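Local coordinates for molinate hydrolase (Gulosibacter molinativorax, PDB 4UB9), which hydrolyses the thiocarbamate pesticide molinate at a zinc-binding site, as a member of the amidohydrolase family, at residues N95-L101 against V141-A147; G235-C239 against V277-T281; T304-P310 against R352-D358. All blocks are in the same frame, centred on the assembly; numbering follows the deposited sequence.

Interaction 1 of 3, residues N95-L101 against V141-A147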
# COMPACT_ATOMS: atom_id res chain seq x y z
N ASN A 95 -26.58 -8.06 27.12
CA ASN A 95 -25.69 -8.32 25.98
C ASN A 95 -24.35 -8.78 26.52
O ASN A 95 -23.66 -8.02 27.20
CB ASN A 95 -25.50 -7.07 25.11
CG ASN A 95 -24.90 -7.38 23.75
OD1 ASN A 95 -24.00 -8.23 23.60
ND2 ASN A 95 -25.42 -6.70 22.72
N GLY A 96 -23.95 -9.97 26.11
CA GLY A 96 -22.71 -10.59 26.60
C GLY A 96 -21.40 -10.14 25.97
O GLY A 96 -20.32 -10.54 26.41
N ASN A 97 -21.48 -9.33 24.92
CA ASN A 97 -20.30 -8.82 24.26
C ASN A 97 -20.56 -7.63 23.39
O ASN A 97 -21.01 -7.74 22.25
CB ASN A 97 -19.63 -9.89 23.42
CG ASN A 97 -18.35 -9.39 22.77
OD1 ASN A 97 -17.72 -8.47 23.27
ND2 ASN A 97 -17.95 -10.01 21.69
N VAL A 98 -20.22 -6.48 23.94
CA VAL A 98 -20.22 -5.23 23.19
C VAL A 98 -18.89 -4.49 23.30
O VAL A 98 -18.02 -4.84 24.10
CB VAL A 98 -21.32 -4.24 23.68
CG1 VAL A 98 -22.66 -4.92 23.69
CG2 VAL A 98 -20.98 -3.70 25.07
N HIS A 99 -18.75 -3.44 22.50
CA HIS A 99 -17.61 -2.53 22.59
C HIS A 99 -18.12 -1.09 22.54
O HIS A 99 -18.57 -0.59 21.50
CB HIS A 99 -16.64 -2.80 21.47
CG HIS A 99 -16.12 -4.20 21.48
ND1 HIS A 99 -16.33 -5.09 20.45
CD2 HIS A 99 -15.40 -4.87 22.41
CE1 HIS A 99 -15.78 -6.25 20.75
NE2 HIS A 99 -15.20 -6.14 21.92
N LEU A 100 -18.02 -0.44 23.68
CA LEU A 100 -18.57 0.88 23.88
C LEU A 100 -17.70 2.02 23.29
O LEU A 100 -18.19 3.14 23.12
CB LEU A 100 -18.85 1.12 25.36
CG LEU A 100 -19.87 0.08 25.91
CD1 LEU A 100 -20.07 0.21 27.40
CD2 LEU A 100 -21.25 0.19 25.22
N LEU A 101 -16.42 1.72 23.01
CA LEU A 101 -15.67 2.40 21.95
C LEU A 101 -15.63 1.39 20.82
O LEU A 101 -15.23 0.24 21.02
CB LEU A 101 -14.26 2.76 22.38
CG LEU A 101 -14.10 3.86 23.44
CD1 LEU A 101 -12.63 4.18 23.71
CD2 LEU A 101 -14.80 5.13 22.99
N VAL A 141 -24.75 -4.39 30.04
CA VAL A 141 -23.81 -4.72 28.99
C VAL A 141 -22.48 -5.21 29.53
O VAL A 141 -21.95 -4.69 30.51
CB VAL A 141 -23.54 -3.55 28.00
CG1 VAL A 141 -24.79 -3.22 27.21
CG2 VAL A 141 -23.00 -2.34 28.70
N PHE A 142 -21.93 -6.18 28.83
CA PHE A 142 -20.60 -6.72 29.13
C PHE A 142 -19.68 -6.34 28.03
O PHE A 142 -19.78 -6.83 26.88
CB PHE A 142 -20.68 -8.23 29.28
CG PHE A 142 -21.40 -8.64 30.50
CD1 PHE A 142 -20.76 -8.73 31.72
CD2 PHE A 142 -22.76 -8.89 30.46
CE1 PHE A 142 -21.45 -9.11 32.88
CE2 PHE A 142 -23.45 -9.25 31.61
CZ PHE A 142 -22.78 -9.36 32.82
N ASP A 143 -18.79 -5.41 28.36
CA ASP A 143 -17.81 -4.87 27.43
C ASP A 143 -16.48 -5.63 27.51
O ASP A 143 -15.79 -5.64 28.51
CB ASP A 143 -17.58 -3.38 27.67
CG ASP A 143 -16.59 -2.77 26.68
OD1 ASP A 143 -15.48 -3.35 26.46
OD2 ASP A 143 -16.89 -1.67 26.15
N THR A 144 -16.13 -6.19 26.39
CA THR A 144 -15.13 -7.25 26.27
C THR A 144 -13.78 -6.73 25.72
O THR A 144 -12.77 -7.44 25.69
CB THR A 144 -15.81 -8.29 25.37
OG1 THR A 144 -16.40 -9.31 26.19
CG2 THR A 144 -14.98 -8.83 24.40
N TRP A 145 -13.79 -5.49 25.29
CA TRP A 145 -12.60 -4.81 24.79
C TRP A 145 -12.85 -3.31 24.68
O TRP A 145 -13.73 -2.84 23.95
CB TRP A 145 -12.14 -5.30 23.41
CG TRP A 145 -10.85 -4.58 22.94
CD1 TRP A 145 -9.58 -4.85 23.33
CD2 TRP A 145 -10.76 -3.50 22.03
NE1 TRP A 145 -8.70 -4.01 22.72
CE2 TRP A 145 -9.40 -3.18 21.90
CE3 TRP A 145 -11.70 -2.78 21.30
CZ2 TRP A 145 -8.95 -2.16 21.07
CZ3 TRP A 145 -11.26 -1.78 20.49
CH2 TRP A 145 -9.90 -1.47 20.38
N ASN A 146 -12.04 -2.57 25.40
CA ASN A 146 -12.18 -1.15 25.50
C ASN A 146 -10.92 -0.62 26.15
O ASN A 146 -10.08 -1.39 26.58
CB ASN A 146 -13.39 -0.81 26.35
CG ASN A 146 -14.00 0.53 25.99
OD1 ASN A 146 -13.30 1.51 25.73
ND2 ASN A 146 -15.32 0.58 25.97
N ALA A 147 -10.83 0.70 26.22
CA ALA A 147 -9.76 1.37 26.96
C ALA A 147 -10.10 1.47 28.43
O ALA A 147 -11.13 2.03 28.82
CB ALA A 147 -9.49 2.73 26.40
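Asp-143 and Leu-100 meet through the backbone N of Leu-100, whose nearly straight bond (3.0 Å, 169°) ends on Asp-143 OD2. The carboxylate is held on several sides. Asn-146 ND2 reaches the same OD2 at 2.7 Å from the opposite face of the plane, while OD1 takes the backbone N of Trp-145 in an Asx turn. With CG of Asp-143 trans to its own N (chi1 -178°), the group turns back toward the 95-101 segment and is locked there. The His-99 ring presents an edge instead of a face: CD2 lies 3.0 Å from Trp-145 O, near the ring plane, and the two side chains cross at about a right angle. Leu-101 likewise runs across Asn-146, its CG 3.4 Å from Asn-146 OD1. Leu-100 and Val-141 approach tip to tip, CD1 to CG2 at 4.1 Å. Underneath, parallel strand bonds run from Phe-142 N to Asn-95 O and from Val-98 N to Phe-142 O, and a beta bulge shifts the register between Asn-95 and Val-98. Asn-97, Val-98 and His-99 probably occupy the place of the metal-binding HxH motif of many amidohydrolases, although Asn-97 ND2 binds Asp-373 here. Helix 122-135 covers Leu-100 and Leu-101, strand 167-170 touches Leu-100 and Val-141 through Ile-168, and helix 198-209 lays Phe-208 against Leu-101, Trp-145 and Ala-147.

Interaction 2 of 3, residues G235-C239 against V277-T281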
# COMPACT_ATOMS: atom_id res chain seq x y z
N GLY A 235 -8.79 -3.39 38.55
CA GLY A 235 -10.22 -3.31 38.81
C GLY A 235 -11.19 -3.77 37.73
O GLY A 235 -12.34 -3.34 37.71
N VAL A 236 -10.82 -4.76 36.97
CA VAL A 236 -11.70 -5.30 35.96
C VAL A 236 -12.76 -6.21 36.55
O VAL A 236 -12.54 -6.82 37.61
CB VAL A 236 -10.92 -6.05 34.89
CG1 VAL A 236 -9.87 -5.12 34.29
CG2 VAL A 236 -10.26 -7.29 35.45
N ASP A 237 -13.88 -6.36 35.85
CA ASP A 237 -14.93 -7.27 36.27
C ASP A 237 -14.73 -8.71 35.76
O ASP A 237 -15.27 -9.67 36.30
CB ASP A 237 -16.26 -6.76 35.80
CG ASP A 237 -16.57 -5.39 36.35
OD1 ASP A 237 -16.83 -5.30 37.58
OD2 ASP A 237 -16.55 -4.41 35.57
N PHE A 238 -13.95 -8.85 34.73
CA PHE A 238 -13.59 -10.16 34.20
C PHE A 238 -12.36 -9.99 33.33
O PHE A 238 -11.87 -8.87 33.18
CB PHE A 238 -14.74 -10.80 33.43
CG PHE A 238 -15.38 -9.90 32.44
CD1 PHE A 238 -14.85 -9.78 31.20
CD2 PHE A 238 -16.55 -9.20 32.74
CE1 PHE A 238 -15.46 -8.99 30.23
CE2 PHE A 238 -17.15 -8.40 31.80
CZ PHE A 238 -16.61 -8.29 30.54
N CYS A 239 -11.82 -11.10 32.81
CA CYS A 239 -10.58 -11.01 32.05
C CYS A 239 -10.67 -11.82 30.82
O CYS A 239 -11.04 -13.00 30.87
CB CYS A 239 -9.40 -11.49 32.89
SG CYS A 239 -7.83 -11.39 32.03
N VAL A 277 -12.28 -13.58 39.28
CA VAL A 277 -13.17 -12.97 38.29
C VAL A 277 -13.32 -13.94 37.14
O VAL A 277 -12.48 -14.79 36.94
CB VAL A 277 -12.65 -11.62 37.74
CG1 VAL A 277 -12.44 -10.63 38.88
CG2 VAL A 277 -11.37 -11.78 36.93
N PRO A 278 -14.40 -13.81 36.38
CA PRO A 278 -14.60 -14.80 35.33
C PRO A 278 -13.56 -14.68 34.24
O PRO A 278 -12.98 -13.61 34.00
CB PRO A 278 -15.94 -14.42 34.74
CG PRO A 278 -16.64 -13.75 35.86
CD PRO A 278 -15.59 -12.97 36.58
N LEU A 279 -13.33 -15.81 33.61
CA LEU A 279 -12.31 -15.95 32.58
C LEU A 279 -12.97 -16.10 31.22
O LEU A 279 -13.76 -17.03 31.01
CB LEU A 279 -11.48 -17.21 32.82
CG LEU A 279 -10.60 -17.65 31.65
CD1 LEU A 279 -9.44 -16.68 31.47
CD2 LEU A 279 -10.08 -19.06 31.87
N LEU A 280 -12.61 -15.19 30.32
CA LEU A 280 -13.07 -15.22 28.93
C LEU A 280 -11.95 -15.53 27.99
O LEU A 280 -10.81 -15.23 28.26
CB LEU A 280 -13.67 -13.89 28.50
CG LEU A 280 -15.17 -13.68 28.77
CD1 LEU A 280 -15.47 -13.76 30.25
CD2 LEU A 280 -15.54 -12.31 28.29
N THR A 281 -12.28 -16.12 26.86
CA THR A 281 -11.32 -16.44 25.83
C THR A 281 -11.71 -15.89 24.48
O THR A 281 -12.86 -15.75 24.17
CB THR A 281 -11.12 -17.96 25.69
OG1 THR A 281 -12.37 -18.58 25.43
CG2 THR A 281 -10.55 -18.55 26.95
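Val-277 lies over the backbone of the 235-239 segment, its CB 3.6 Å from Asp-237 O and its CG2 branch 3.9 Å from Phe-238 CA. The CG1 branch points instead toward the carbonyls of Val-236 and Asp-237, so the two methyls lie one after the other along the same side of the chain where it approaches the strand. An alanine here would strip off both methyls and would probably leave a gap above Phe-238 CA and the Asp-237 carbonyl, giving that loop more freedom to shift. Beside it, the Pro-278 ring meets Phe-238 at the start of its side chain, CD to CB at 3.9 Å. Phe-238 places CG between its backbone N and carbonyl carbon (chi1 48°), a rotamer that swings the ring along to Leu-280, where CE1 and Leu-280 CD2 are 3.8 Å apart with the side chains crossing at a slant. Cys-239 pairs with Leu-279 as parallel strands of the TIM barrel, joined through helix 262-275 in a beta-alpha-beta unit. Two backbone bonds set this register: Cys-239 N to Pro-278 O, 3.0 Å, and Leu-280 N to Cys-239 O, 2.8 Å and nearly straight at 171°. The strand then runs on to the zinc ligand His-282. Asp-237 turns from the contact and forms a salt bridge with Arg-155 while accepting from Phe-170 N; Val-272 of helix 262-275 touches Cys-239, Val-277 and Leu-279.

Interaction 3 of 3, residues T304-P310 against R352-D358; sequences TMTGQAP and RVHHEND
The loop 304-310 clasps the His-354 ring on both faces, Met-305 on one and Gln-308 on the other. Met-305 CA stands 3.9 Å from the centroid of the His-354 ring and 13° off its normal, a CH-pi contact over the face. The side-chain amide of Gln-308 covers the opposite face, its plane turned 35° from the ring. His-354 NE2 accepts the backbone N of Gln-308 at 2.9 Å, somewhat out of the ring plane, and ND1 is bonded to Phe-349 O; this pairing would suit a proton on ND1. Anchored at both nitrogens, the ring is unlikely to turn. One helical turn on, Asn-357 grips the loop: ND2 donates to Thr-304 O (3.1 Å, 160°), with the acceptor close to the amide plane, and weakly to Thr-306 OG1 at 3.0 Å. That hydroxyl passes its own hydrogen to Ala-309 O, 2.6 Å away, which braces the bend in the loop, while Asn-357 OD1 receives Ile-311 N. At this end, too, Thr-304 OG1 donates to Asp-358 OD1 on its syn side at 2.7 Å. The loop follows barrel strand 299-301 and the zinc ligand His-302, so helix 353-363 is pinned to a strand-to-helix loop at the metal-bearing end of the TIM barrel, with the Met-305 side chain about 4 Å from that of His-302. Toward solvent the contact is sparser. Exposed Pro-310 meets Val-353 by apolar contact alone, CD to CG1 at 4.1 Å, in an oblique crossing. Arg-352, at the N-cap position, starts out toward the loop, but its guanidinium leads away to salt bridges with Asp-348 and Asp-340.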
# COMPACT_ATOMS: atom_id res chain seq x y z
N THR A 304 -17.67 -20.34 17.69
CA THR A 304 -17.87 -21.03 16.40
C THR A 304 -17.02 -20.48 15.27
O THR A 304 -17.11 -20.96 14.14
CB THR A 304 -19.35 -20.94 15.96
OG1 THR A 304 -19.80 -19.59 16.11
CG2 THR A 304 -20.18 -21.84 16.81
N MET A 305 -16.23 -19.45 15.57
CA MET A 305 -15.30 -18.93 14.59
C MET A 305 -14.03 -19.80 14.65
O MET A 305 -13.20 -19.65 15.50
CB MET A 305 -14.97 -17.49 14.87
CG MET A 305 -14.18 -16.87 13.73
SD MET A 305 -13.51 -15.28 14.22
CE MET A 305 -15.02 -14.28 14.29
N THR A 306 -13.93 -20.73 13.72
CA THR A 306 -12.93 -21.80 13.81
C THR A 306 -12.11 -22.04 12.57
O THR A 306 -11.88 -23.17 12.18
CB THR A 306 -13.60 -23.14 14.21
OG1 THR A 306 -14.53 -23.54 13.21
CG2 THR A 306 -14.30 -22.98 15.51
N GLY A 307 -11.65 -20.97 11.95
CA GLY A 307 -10.70 -21.13 10.84
C GLY A 307 -11.33 -21.74 9.60
O GLY A 307 -10.66 -22.32 8.75
N GLN A 308 -12.65 -21.64 9.55
CA GLN A 308 -13.48 -22.23 8.51
C GLN A 308 -13.33 -23.73 8.43
O GLN A 308 -13.51 -24.31 7.40
CB GLN A 308 -13.21 -21.59 7.17
CG GLN A 308 -13.84 -20.21 7.06
CD GLN A 308 -15.34 -20.24 6.99
OE1 GLN A 308 -16.03 -19.40 7.59
NE2 GLN A 308 -15.87 -21.18 6.25
N ALA A 309 -13.06 -24.36 9.56
CA ALA A 309 -13.02 -25.80 9.67
C ALA A 309 -14.13 -26.24 10.61
O ALA A 309 -14.41 -25.57 11.59
CB ALA A 309 -11.66 -26.25 10.18
N PRO A 310 -14.82 -27.32 10.27
CA PRO A 310 -15.99 -27.72 11.08
C PRO A 310 -15.64 -28.26 12.45
O PRO A 310 -14.69 -28.99 12.62
CB PRO A 310 -16.67 -28.79 10.23
CG PRO A 310 -15.58 -29.36 9.40
CD PRO A 310 -14.56 -28.25 9.15
N ARG A 352 -20.51 -19.50 5.74
CA ARG A 352 -20.05 -20.83 5.29
C ARG A 352 -19.97 -21.82 6.49
O ARG A 352 -20.95 -22.02 7.19
CB ARG A 352 -18.71 -20.75 4.50
CG ARG A 352 -18.69 -19.89 3.25
CD ARG A 352 -18.54 -18.40 3.61
NE ARG A 352 -18.70 -17.48 2.48
CZ ARG A 352 -17.73 -16.71 1.97
NH1 ARG A 352 -16.51 -16.71 2.48
NH2 ARG A 352 -18.00 -15.92 0.93
N VAL A 353 -18.78 -22.36 6.75
CA VAL A 353 -18.59 -23.36 7.80
C VAL A 353 -18.92 -22.86 9.18
O VAL A 353 -19.40 -23.61 10.02
CB VAL A 353 -17.16 -23.93 7.75
CG1 VAL A 353 -16.90 -24.84 8.94
CG2 VAL A 353 -16.95 -24.68 6.43
N HIS A 354 -18.74 -21.57 9.42
CA HIS A 354 -19.09 -21.04 10.74
C HIS A 354 -20.58 -20.96 10.96
O HIS A 354 -21.07 -21.01 12.11
CB HIS A 354 -18.47 -19.67 10.99
CG HIS A 354 -16.99 -19.69 10.94
ND1 HIS A 354 -16.24 -18.54 10.91
CD2 HIS A 354 -16.11 -20.71 10.80
CE1 HIS A 354 -14.96 -18.85 10.81
NE2 HIS A 354 -14.86 -20.16 10.74
N HIS A 355 -21.29 -20.80 9.87
CA HIS A 355 -22.75 -20.82 9.90
C HIS A 355 -23.19 -22.24 10.28
O HIS A 355 -24.05 -22.41 11.15
CB HIS A 355 -23.34 -20.39 8.53
CG HIS A 355 -24.75 -20.83 8.30
ND1 HIS A 355 -25.84 -20.12 8.78
CD2 HIS A 355 -25.25 -21.90 7.66
CE1 HIS A 355 -26.96 -20.75 8.45
NE2 HIS A 355 -26.62 -21.83 7.77
N GLU A 356 -22.62 -23.22 9.61
CA GLU A 356 -22.92 -24.64 9.90
C GLU A 356 -22.56 -25.06 11.30
O GLU A 356 -23.23 -25.88 11.90
CB GLU A 356 -22.20 -25.55 8.92
CG GLU A 356 -22.80 -25.47 7.51
CD GLU A 356 -21.81 -25.86 6.41
OE1 GLU A 356 -20.74 -26.43 6.71
OE2 GLU A 356 -22.10 -25.60 5.23
N ASN A 357 -21.49 -24.48 11.83
CA ASN A 357 -21.12 -24.69 13.24
C ASN A 357 -22.22 -24.17 14.14
O ASN A 357 -22.63 -24.84 15.07
CB ASN A 357 -19.85 -23.94 13.61
CG ASN A 357 -18.57 -24.56 13.03
OD1 ASN A 357 -18.52 -25.75 12.69
ND2 ASN A 357 -17.52 -23.77 12.99
N ASP A 358 -22.69 -22.97 13.83
CA ASP A 358 -23.76 -22.34 14.61
C ASP A 358 -24.97 -23.28 14.64
O ASP A 358 -25.59 -23.50 15.69
CB ASP A 358 -24.15 -20.98 14.04
CG ASP A 358 -23.14 -19.87 14.36
OD1 ASP A 358 -22.34 -20.03 15.31
OD2 ASP A 358 -23.16 -18.82 13.65

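From the N terminus, interaction 1 closes first, joining 95-101 to 141-147 across 39 intervening residues that include helix 122-135. Interaction 2 follows, returning 277-281 to 235-239 after helix 262-275, and interaction 3 brings 352-358 back to 304-310. The three loops lie in series, so none encloses or crosses another. Interactions 1 and 2 nevertheless touch in space: Phe-142 CD1 is 3.6 Å from Phe-238 CE2, and Thr-144 OG1 is 3.8 Å from Leu-280 CD2, which links two strand pairings of the barrel. Interaction 3 stands apart, its nearest atoms about 9 Å from either, and ties the loop after strand 299-301 to helix 353-363.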